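Local coordinates for putative glycosyltransferase (Mannosyltransferase) involved in glycosylating the PBCV-1 major capsid protein (PDB 2P6W) that probably transfers a sugar from a nucleotide-sugar donor, with manganese bound in this N-terminal domain, during glycosylation of the viral major capsid protein, at residues Val29-Ser34 / Lys88-Pro93; Lys92-Phe97 / Ala191-Met196; Ser117-Thr122 / Thr156-Val161. All coordinates share one frame; numbering follows the deposited sequence.

How the interactions relate
Interactions 1 and 2 are two halves of one packing region, since the loop at Lys92 and Pro93 belongs to both and their centres lie about 9 Å apart. Interaction 1 ties that loop to helix 20-36; interaction 2 carries it on to the strand that ends in His195, a manganese ligand. Interaction 3 lies across the chain's centre from interaction 1, about 27 Å away between centres, and about 21 Å from interaction 2. It nevertheless meets interaction 2 at the metal site, where Asn121 OD1 lies 3.2 Å from His195 CE1. Along the chain, interaction 3 is nested within the loop that interaction 2 closes. Within interaction 2 the metal is bound at the far end of 191-196, and the apolar packing lies behind it.

Interaction 1. Residues Val29-Ser34 / Lys88-Pro93; sequences VEEYCS and KNKNKP
Glu31 and Tyr32, neighbours on helix 20-36 of this GT-A-type domain, meet a type I beta turn, Asn89 to Lys92, in two different ways: one by charge, the other through the backbone. The extended side chain of Glu31 brings its carboxylate to Lys90, whose own long, outstretched side chain crosses it at a slant. Lys90 NZ donates to Glu31 OE2 at 2.8 Å, approaching from the syn side and 19° out of the carboxylate plane, which makes the pair a hydrogen-bonded salt bridge. One residue on, Tyr32 turns its ring edge to the loop. With CG anti to the backbone N (chi1 -178°), the ring reaches across to the turn, and Lys90 O lies near the ring plane, 3.2 Å from Tyr32 CD1. That carbonyl also accepts a hydrogen bond from His36, on the next turn of the same helix. Ile10 of strand 8-13 touches the Tyr32 side chain as well, placing the ring between the sheet and the loop. The phenol ends in a directed bond to the backbone: Tyr32 OH donates to Lys92 O over 2.7 Å, in the carbonyl plane and on a lone pair, with a C=O...O angle of 142°.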
loop_
_atom_site.group_PDB
_atom_site.type_symbol
_atom_site.label_atom_id
_atom_site.label_comp_id
_atom_site.label_asym_id
_atom_site.label_seq_id
_atom_site.Cartn_x
_atom_site.Cartn_y
_atom_site.Cartn_z
ATOM N N VAL A 29 3.599 9.541 7.113
ATOM C CA VAL A 29 3.084 8.245 7.570
ATOM C C VAL A 29 3.531 7.936 9.002
ATOM O O VAL A 29 2.712 7.512 9.837
ATOM C CB VAL A 29 3.401 7.113 6.581
ATOM C CG1 VAL A 29 2.840 5.763 7.074
ATOM C CG2 VAL A 29 2.810 7.428 5.211
ATOM N N GLU A 30 4.808 8.171 9.302
ATOM C CA GLU A 30 5.313 7.927 10.654
ATOM C C GLU A 30 4.530 8.783 11.671
ATOM O O GLU A 30 4.112 8.300 12.745
ATOM C CB GLU A 30 6.820 8.207 10.727
ATOM C CG GLU A 30 7.447 7.748 12.049
ATOM C CD GLU A 30 8.940 7.427 11.968
ATOM O OE1 GLU A 30 9.615 7.824 10.988
ATOM O OE2 GLU A 30 9.440 6.758 12.911
ATOM N N GLU A 31 4.303 10.047 11.311
ATOM C CA GLU A 31 3.580 10.946 12.198
ATOM C C GLU A 31 2.185 10.394 12.416
ATOM O O GLU A 31 1.686 10.330 13.541
ATOM C CB GLU A 31 3.454 12.349 11.596
ATOM C CG GLU A 31 2.666 13.280 12.510
ATOM C CD GLU A 31 2.164 14.531 11.822
ATOM O OE1 GLU A 31 2.274 14.639 10.572
ATOM O OE2 GLU A 31 1.639 15.410 12.550
ATOM N N TYR A 32 1.552 10.001 11.312
ATOM C CA TYR A 32 0.196 9.473 11.398
ATOM C C TYR A 32 0.125 8.258 12.338
ATOM O O TYR A 32 -0.782 8.146 13.177
ATOM C CB TYR A 32 -0.303 9.132 9.993
ATOM C CG TYR A 32 -1.727 8.618 9.981
ATOM C CD1 TYR A 32 -2.805 9.481 10.213
ATOM C CD2 TYR A 32 -1.992 7.264 9.731
ATOM C CE1 TYR A 32 -4.124 9.004 10.215
ATOM C CE2 TYR A 32 -3.289 6.778 9.739
ATOM C CZ TYR A 32 -4.356 7.648 9.983
ATOM O OH TYR A 32 -5.646 7.160 9.995
ATOM N N CYS A 33 1.084 7.346 12.218
ATOM C CA CYS A 33 1.130 6.189 13.104
ATOM C C CYS A 33 1.247 6.589 14.579
ATOM O O CYS A 33 0.577 6.016 15.436
ATOM C CB CYS A 33 2.269 5.267 12.715
ATOM S SG CYS A 33 1.946 4.420 11.147
ATOM N N SER A 34 2.078 7.598 14.852
ATOM C CA SER A 34 2.276 8.066 16.225
ATOM C C SER A 34 0.972 8.623 16.815
ATOM O O SER A 34 0.688 8.433 18.003
ATOM C CB SER A 34 3.400 9.114 16.283
ATOM O OG SER A 34 2.955 10.380 15.815
ATOM N N LYS A 88 -5.076 17.285 6.289
ATOM C CA LYS A 88 -6.409 17.712 6.747
ATOM C C LYS A 88 -7.097 16.605 7.552
ATOM O O LYS A 88 -7.934 16.888 8.430
ATOM C CB LYS A 88 -7.301 18.146 5.567
ATOM C CG LYS A 88 -8.736 18.516 5.984
ATOM C CD LYS A 88 -9.699 18.539 4.801
ATOM C CE LYS A 88 -11.155 18.679 5.254
ATOM N NZ LYS A 88 -11.606 17.555 6.135
ATOM N N ASN A 89 -6.720 15.357 7.272
ATOM C CA ASN A 89 -7.354 14.198 7.889
ATOM C C ASN A 89 -6.469 13.342 8.799
ATOM O O ASN A 89 -6.871 12.261 9.234
ATOM C CB ASN A 89 -8.032 13.332 6.827
ATOM C CG ASN A 89 -9.373 13.878 6.424
ATOM O OD1 ASN A 89 -9.772 13.805 5.264
ATOM N ND2 ASN A 89 -10.065 14.483 7.381
ATOM N N LYS A 90 -5.280 13.841 9.119
ATOM C CA LYS A 90 -4.315 13.069 9.896
ATOM C C LYS A 90 -4.793 12.719 11.312
ATOM O O LYS A 90 -4.315 11.747 11.901
ATOM C CB LYS A 90 -2.957 13.790 9.941
ATOM C CG LYS A 90 -2.956 14.987 10.877
ATOM C CD LYS A 90 -1.550 15.581 11.043
ATOM C CE LYS A 90 -1.563 16.579 12.191
ATOM N NZ LYS A 90 -0.299 17.361 12.252
ATOM N N ASN A 91 -5.742 13.487 11.853
ATOM C CA ASN A 91 -6.266 13.182 13.185
ATOM C C ASN A 91 -7.423 12.178 13.180
ATOM O O ASN A 91 -8.035 11.913 14.221
ATOM C CB ASN A 91 -6.645 14.466 13.947
ATOM C CG ASN A 91 -5.450 15.361 14.203
ATOM O OD1 ASN A 91 -5.458 16.542 13.848
ATOM N ND2 ASN A 91 -4.407 14.799 14.812
ATOM N N LYS A 92 -7.702 11.593 12.017
ATOM C CA LYS A 92 -8.787 10.622 11.915
ATOM C C LYS A 92 -8.237 9.216 11.718
ATOM O O LYS A 92 -7.384 9.008 10.842
ATOM C CB LYS A 92 -9.723 10.977 10.765
ATOM C CG LYS A 92 -10.469 12.298 10.953
ATOM C CD LYS A 92 -11.241 12.636 9.705
ATOM C CE LYS A 92 -12.046 13.927 9.852
ATOM N NZ LYS A 92 -12.699 14.290 8.549
ATOM N N PRO A 93 -8.725 8.242 12.517
ATOM C CA PRO A 93 -8.173 6.890 12.445
ATOM C C PRO A 93 -8.647 6.164 11.201
ATOM O O PRO A 93 -9.668 6.530 10.611
ATOM C CB PRO A 93 -8.732 6.211 13.690
ATOM C CG PRO A 93 -10.065 6.889 13.904
ATOM C CD PRO A 93 -9.821 8.335 13.505
#

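Interaction 2. Residues Lys92-Phe97 / Ala191-Met196; sequences KPITSF and ALFVHM. With MN (manganese (II) ion), chain B.
Leu192, just ahead of strand 193-195, carries most of this contact by presenting its methylene and both methyl groups to the loop 92-97. Its CB sits over the centre of the Phe97 ring, 3.9 Å from the centroid and 12° off the normal, a well-centred CH-pi contact. A trans first torsion (chi1 176°) carries the Leu192 branch past the ring, so that CD2 comes within 3.7 Å of Phe97 CD2. The same methyl group meets Ile94 CG1 at 4.1 Å, the two side chains crossing at about a right angle. Across the loop, Pro93 O holds the short turn together by accepting from both the backbone N and the hydroxyl of Ser96.

Phe193 adds its ring tip, CZ lying 4.2 Å from Ile94 CG1. The ring also takes Leu192 CG over one face, and Leu77 and Leu79 of the central sheet touch it, so this apolar packing continues into the core. Two residues further along, His195 binds manganese through NE2 at 2.3 Å, while its ND1 is hydrogen-bonded to Asn178 OD1, which probably helps to fix the imidazole's rotation. Asp80 and Asp82 bind the same ion. These two aspartates form the DxD motif characteristic of GT-A glycosyltransferases, and His195 adds a ligand from further along the chain.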
loop_
_atom_site.group_PDB
_atom_site.type_symbol
_atom_site.label_atom_id
_atom_site.label_comp_id
_atom_site.label_asym_id
_atom_site.label_seq_id
_atom_site.Cartn_x
_atom_site.Cartn_y
_atom_site.Cartn_z
ATOM N N LYS A 92 -7.702 11.593 12.017
ATOM C CA LYS A 92 -8.787 10.622 11.915
ATOM C C LYS A 92 -8.237 9.216 11.718
ATOM O O LYS A 92 -7.384 9.008 10.842
ATOM C CB LYS A 92 -9.723 10.977 10.765
ATOM C CG LYS A 92 -10.469 12.298 10.953
ATOM C CD LYS A 92 -11.241 12.636 9.705
ATOM C CE LYS A 92 -12.046 13.927 9.852
ATOM N NZ LYS A 92 -12.699 14.290 8.549
ATOM N N PRO A 93 -8.725 8.242 12.517
ATOM C CA PRO A 93 -8.173 6.890 12.445
ATOM C C PRO A 93 -8.647 6.164 11.201
ATOM O O PRO A 93 -9.668 6.530 10.611
ATOM C CB PRO A 93 -8.732 6.211 13.690
ATOM C CG PRO A 93 -10.065 6.889 13.904
ATOM C CD PRO A 93 -9.821 8.335 13.505
ATOM N N ILE A 94 -7.912 5.121 10.829
ATOM C CA ILE A 94 -8.200 4.364 9.620
ATOM C C ILE A 94 -9.612 3.796 9.662
ATOM O O ILE A 94 -10.295 3.712 8.642
ATOM C CB ILE A 94 -7.177 3.219 9.460
ATOM C CG1 ILE A 94 -5.817 3.773 8.999
ATOM C CG2 ILE A 94 -7.718 2.141 8.510
ATOM C CD1 ILE A 94 -4.660 2.769 9.148
ATOM N N THR A 95 -10.029 3.414 10.868
ATOM C CA THR A 95 -11.319 2.785 11.102
ATOM C C THR A 95 -12.494 3.757 10.937
ATOM O O THR A 95 -13.651 3.322 10.893
ATOM C CB THR A 95 -11.327 2.078 12.470
ATOM O OG1 THR A 95 -10.788 2.963 13.459
ATOM C CG2 THR A 95 -10.451 0.815 12.399
ATOM N N SER A 96 -12.217 5.063 10.826
ATOM C CA SER A 96 -13.274 6.011 10.482
ATOM C C SER A 96 -13.612 5.960 8.991
ATOM O O SER A 96 -14.646 6.484 8.570
ATOM C CB SER A 96 -12.921 7.445 10.902
ATOM O OG SER A 96 -11.789 7.911 10.188
ATOM N N PHE A 97 -12.730 5.327 8.204
ATOM C CA PHE A 97 -12.841 5.300 6.734
ATOM C C PHE A 97 -13.173 3.916 6.186
ATOM O O PHE A 97 -13.651 3.791 5.051
ATOM C CB PHE A 97 -11.525 5.771 6.096
ATOM C CG PHE A 97 -11.225 7.225 6.338
ATOM C CD1 PHE A 97 -11.742 8.213 5.491
ATOM C CD2 PHE A 97 -10.438 7.604 7.410
ATOM C CE1 PHE A 97 -11.480 9.561 5.730
ATOM C CE2 PHE A 97 -10.151 8.949 7.646
ATOM C CZ PHE A 97 -10.668 9.924 6.807
ATOM N N ALA A 191 -9.583 13.012 1.346
ATOM C CA ALA A 191 -9.006 11.670 1.431
ATOM C C ALA A 191 -8.236 11.477 2.735
ATOM O O ALA A 191 -7.886 12.449 3.399
ATOM C CB ALA A 191 -8.083 11.422 0.233
ATOM N N LEU A 192 -7.974 10.223 3.092
ATOM C CA LEU A 192 -6.988 9.922 4.114
ATOM C C LEU A 192 -5.651 9.663 3.417
ATOM O O LEU A 192 -4.662 10.326 3.722
ATOM C CB LEU A 192 -7.384 8.695 4.931
ATOM C CG LEU A 192 -6.338 8.267 5.972
ATOM C CD1 LEU A 192 -6.061 9.396 6.993
ATOM C CD2 LEU A 192 -6.842 6.967 6.666
ATOM N N PHE A 193 -5.633 8.688 2.497
ATOM C CA PHE A 193 -4.407 8.342 1.747
ATOM C C PHE A 193 -4.454 8.873 0.315
ATOM O O PHE A 193 -5.345 8.527 -0.458
ATOM C CB PHE A 193 -4.195 6.816 1.737
ATOM C CG PHE A 193 -4.012 6.233 3.113
ATOM C CD1 PHE A 193 -3.120 6.815 4.008
ATOM C CD2 PHE A 193 -4.736 5.111 3.518
ATOM C CE1 PHE A 193 -2.933 6.290 5.294
ATOM C CE2 PHE A 193 -4.557 4.584 4.780
ATOM C CZ PHE A 193 -3.656 5.180 5.677
ATOM N N VAL A 194 -3.489 9.731 -0.013
ATOM C CA VAL A 194 -3.430 10.367 -1.313
ATOM C C VAL A 194 -2.298 9.703 -2.107
ATOM O O VAL A 194 -1.179 9.574 -1.618
ATOM C CB VAL A 194 -3.177 11.882 -1.181
ATOM C CG1 VAL A 194 -3.065 12.525 -2.562
ATOM C CG2 VAL A 194 -4.291 12.547 -0.365
ATOM N N HIS A 195 -2.574 9.282 -3.335
ATOM C CA HIS A 195 -1.632 8.431 -4.044
ATOM C C HIS A 195 -1.099 9.140 -5.302
ATOM O O HIS A 195 -1.846 9.408 -6.226
ATOM C CB HIS A 195 -2.315 7.100 -4.377
ATOM C CG HIS A 195 -1.443 6.110 -5.085
ATOM N ND1 HIS A 195 -1.917 4.885 -5.520
ATOM C CD2 HIS A 195 -0.128 6.149 -5.425
ATOM C CE1 HIS A 195 -0.929 4.216 -6.097
ATOM N NE2 HIS A 195 0.164 4.963 -6.060
ATOM N N MET A 196 0.178 9.505 -5.284
ATOM C CA MET A 196 0.798 10.171 -6.440
ATOM C C MET A 196 1.197 9.154 -7.511
ATOM O O MET A 196 2.371 9.012 -7.856
ATOM C CB MET A 196 2.012 10.995 -5.984
ATOM C CG MET A 196 1.704 12.070 -4.937
ATOM S SD MET A 196 3.228 12.921 -4.422
ATOM C CE MET A 196 4.108 11.572 -3.626
HETATM MN MN MN B . 2.269 4.063 -6.430
#

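Interaction 3. Residues Ser117-Thr122 / Thr156-Val161; sequences SYPINT and TVYEYV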
loop_
_atom_site.group_PDB
_atom_site.type_symbol
_atom_site.label_atom_id
_atom_site.label_comp_id
_atom_site.label_asym_id
_atom_site.label_seq_id
_atom_site.Cartn_x
_atom_site.Cartn_y
_atom_site.Cartn_z
ATOM N N SER A 117 -6.124 1.407 -15.204
ATOM C CA SER A 117 -5.865 0.414 -16.251
ATOM C C SER A 117 -5.991 -1.017 -15.740
ATOM O O SER A 117 -5.770 -1.949 -16.492
ATOM C CB SER A 117 -4.486 0.622 -16.867
ATOM O OG SER A 117 -3.515 0.633 -15.850
ATOM N N TYR A 118 -6.379 -1.184 -14.480
ATOM C CA TYR A 118 -6.466 -2.525 -13.880
ATOM C C TYR A 118 -7.600 -2.576 -12.829
ATOM O O TYR A 118 -7.975 -1.535 -12.252
ATOM C CB TYR A 118 -5.098 -2.909 -13.279
ATOM C CG TYR A 118 -4.973 -4.408 -13.079
ATOM C CD1 TYR A 118 -4.857 -5.264 -14.179
ATOM C CD2 TYR A 118 -5.022 -4.972 -11.809
ATOM C CE1 TYR A 118 -4.772 -6.638 -14.013
ATOM C CE2 TYR A 118 -4.925 -6.350 -11.633
ATOM C CZ TYR A 118 -4.808 -7.173 -12.744
ATOM O OH TYR A 118 -4.753 -8.540 -12.585
ATOM N N PRO A 119 -8.222 -3.766 -12.621
ATOM C CA PRO A 119 -9.332 -3.776 -11.654
ATOM C C PRO A 119 -9.026 -3.368 -10.208
ATOM O O PRO A 119 -9.943 -2.941 -9.502
ATOM C CB PRO A 119 -9.830 -5.222 -11.690
ATOM C CG PRO A 119 -9.438 -5.710 -13.050
ATOM C CD PRO A 119 -8.086 -5.064 -13.318
ATOM N N ILE A 120 -7.774 -3.514 -9.773
ATOM C CA ILE A 120 -7.380 -3.016 -8.449
ATOM C C ILE A 120 -6.065 -2.254 -8.552
ATOM O O ILE A 120 -5.245 -2.507 -9.455
ATOM C CB ILE A 120 -7.277 -4.146 -7.363
ATOM C CG1 ILE A 120 -6.243 -5.218 -7.762
ATOM C CG2 ILE A 120 -8.627 -4.790 -7.136
ATOM C CD1 ILE A 120 -5.936 -6.253 -6.664
ATOM N N ASN A 121 -5.868 -1.323 -7.614
ATOM C CA ASN A 121 -4.585 -0.649 -7.495
ATOM C C ASN A 121 -4.022 -0.944 -6.111
ATOM O O ASN A 121 -4.607 -0.528 -5.104
ATOM C CB ASN A 121 -4.781 0.850 -7.707
ATOM C CG ASN A 121 -3.496 1.621 -7.589
ATOM O OD1 ASN A 121 -2.856 1.638 -6.529
ATOM N ND2 ASN A 121 -3.136 2.329 -8.660
ATOM N N THR A 122 -2.893 -1.664 -6.068
ATOM C CA THR A 122 -2.368 -2.163 -4.795
ATOM C C THR A 122 -1.333 -1.233 -4.161
ATOM O O THR A 122 -0.571 -1.654 -3.287
ATOM C CB THR A 122 -1.785 -3.590 -4.933
ATOM O OG1 THR A 122 -0.837 -3.616 -6.004
ATOM C CG2 THR A 122 -2.909 -4.628 -5.174
ATOM N N THR A 156 -0.913 -10.417 -9.558
ATOM C CA THR A 156 -0.832 -11.671 -8.809
ATOM C C THR A 156 -1.907 -11.714 -7.729
ATOM O O THR A 156 -2.577 -12.735 -7.533
ATOM C CB THR A 156 0.557 -11.854 -8.201
ATOM O OG1 THR A 156 1.523 -11.723 -9.258
ATOM C CG2 THR A 156 0.664 -13.231 -7.517
ATOM N N VAL A 157 -2.069 -10.612 -7.011
ATOM C CA VAL A 157 -3.145 -10.540 -6.038
ATOM C C VAL A 157 -4.506 -10.754 -6.710
ATOM O O VAL A 157 -5.299 -11.589 -6.274
ATOM C CB VAL A 157 -3.095 -9.197 -5.252
ATOM C CG1 VAL A 157 -4.389 -8.987 -4.448
ATOM C CG2 VAL A 157 -1.916 -9.195 -4.313
ATOM N N TYR A 158 -4.790 -10.004 -7.764
ATOM C CA TYR A 158 -6.109 -10.077 -8.371
ATOM C C TYR A 158 -6.429 -11.415 -9.074
ATOM O O TYR A 158 -7.571 -11.929 -8.981
ATOM C CB TYR A 158 -6.328 -8.890 -9.311
ATOM C CG TYR A 158 -7.764 -8.729 -9.728
ATOM C CD1 TYR A 158 -8.729 -8.288 -8.822
ATOM C CD2 TYR A 158 -8.167 -9.033 -11.039
ATOM C CE1 TYR A 158 -10.057 -8.129 -9.214
ATOM C CE2 TYR A 158 -9.491 -8.872 -11.435
ATOM C CZ TYR A 158 -10.423 -8.439 -10.521
ATOM O OH TYR A 158 -11.736 -8.276 -10.900
ATOM N N GLU A 159 -5.442 -11.952 -9.784
ATOM C CA GLU A 159 -5.649 -13.111 -10.663
ATOM C C GLU A 159 -5.143 -14.450 -10.133
ATOM O O GLU A 159 -5.565 -15.517 -10.645
ATOM C CB GLU A 159 -5.041 -12.847 -12.031
ATOM C CG GLU A 159 -5.700 -11.679 -12.782
ATOM C CD GLU A 159 -5.107 -11.451 -14.156
ATOM O OE1 GLU A 159 -4.760 -12.452 -14.824
ATOM O OE2 GLU A 159 -4.970 -10.271 -14.563
ATOM N N TYR A 160 -4.231 -14.412 -9.158
ATOM C CA TYR A 160 -3.757 -15.640 -8.525
ATOM C C TYR A 160 -4.388 -15.814 -7.136
ATOM O O TYR A 160 -4.951 -16.867 -6.827
ATOM C CB TYR A 160 -2.227 -15.667 -8.427
ATOM C CG TYR A 160 -1.680 -17.014 -8.045
ATOM C CD1 TYR A 160 -1.319 -17.933 -9.024
ATOM C CD2 TYR A 160 -1.532 -17.373 -6.707
ATOM C CE1 TYR A 160 -0.834 -19.176 -8.678
ATOM C CE2 TYR A 160 -1.044 -18.614 -6.348
ATOM C CZ TYR A 160 -0.695 -19.510 -7.331
ATOM O OH TYR A 160 -0.206 -20.757 -6.992
ATOM N N VAL A 161 -4.300 -14.779 -6.304
ATOM C CA VAL A 161 -4.761 -14.926 -4.916
ATOM C C VAL A 161 -6.279 -14.941 -4.825
ATOM O O VAL A 161 -6.880 -15.858 -4.249
ATOM C CB VAL A 161 -4.196 -13.818 -3.987
ATOM C CG1 VAL A 161 -4.799 -13.917 -2.598
ATOM C CG2 VAL A 161 -2.671 -13.950 -3.892
#
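The irregular loop 117-122 runs past helix 153-164 with the CA atoms of Ile120 and Tyr158 7.2 Å apart, beside a wider pi-type turn at 157-161 where Thr156 O accepts from both Tyr160 N and Val161 N. The phenol of Tyr118 arrives at the helix with its hydroxyl. The ring is swung to the side opposite the backbone N (chi1 -161°) and extends until it meets Glu159. Tyr118 OH donates to Glu159 OE2 at 2.6 Å, reaching the oxygen on its anti side and 24° out of the carboxylate plane; ring and carboxylate are nearly coplanar. On the way, Tyr118 CE2 packs 3.7 Å from Tyr158 CB, and the two rings stand obliquely, at 76° between planes.

Pro119 packs on one face of the Tyr158 ring: its CB lies 3.8 Å from the centroid and displaced toward the rim, in a CH-pi contact. The pyrrolidine thus touches both rings, because its own CD rests over a face of the Tyr118 ring. Ile120 then completes the apolar part deeper in, where its CD1 touches Val157 CG1 and Tyr158 CB, both at 3.8 Å.

Thr122 is also tied to this helix, OG1 bonding to Glu153 and the backbone N to Gln154. The contact therefore grades from apolar packing at Ile120 to a phenol-carboxylate bond at the partly exposed end; that short bond probably stabilises the negative charge of Glu159, and it links the tip of Tyr118 directly to the helix.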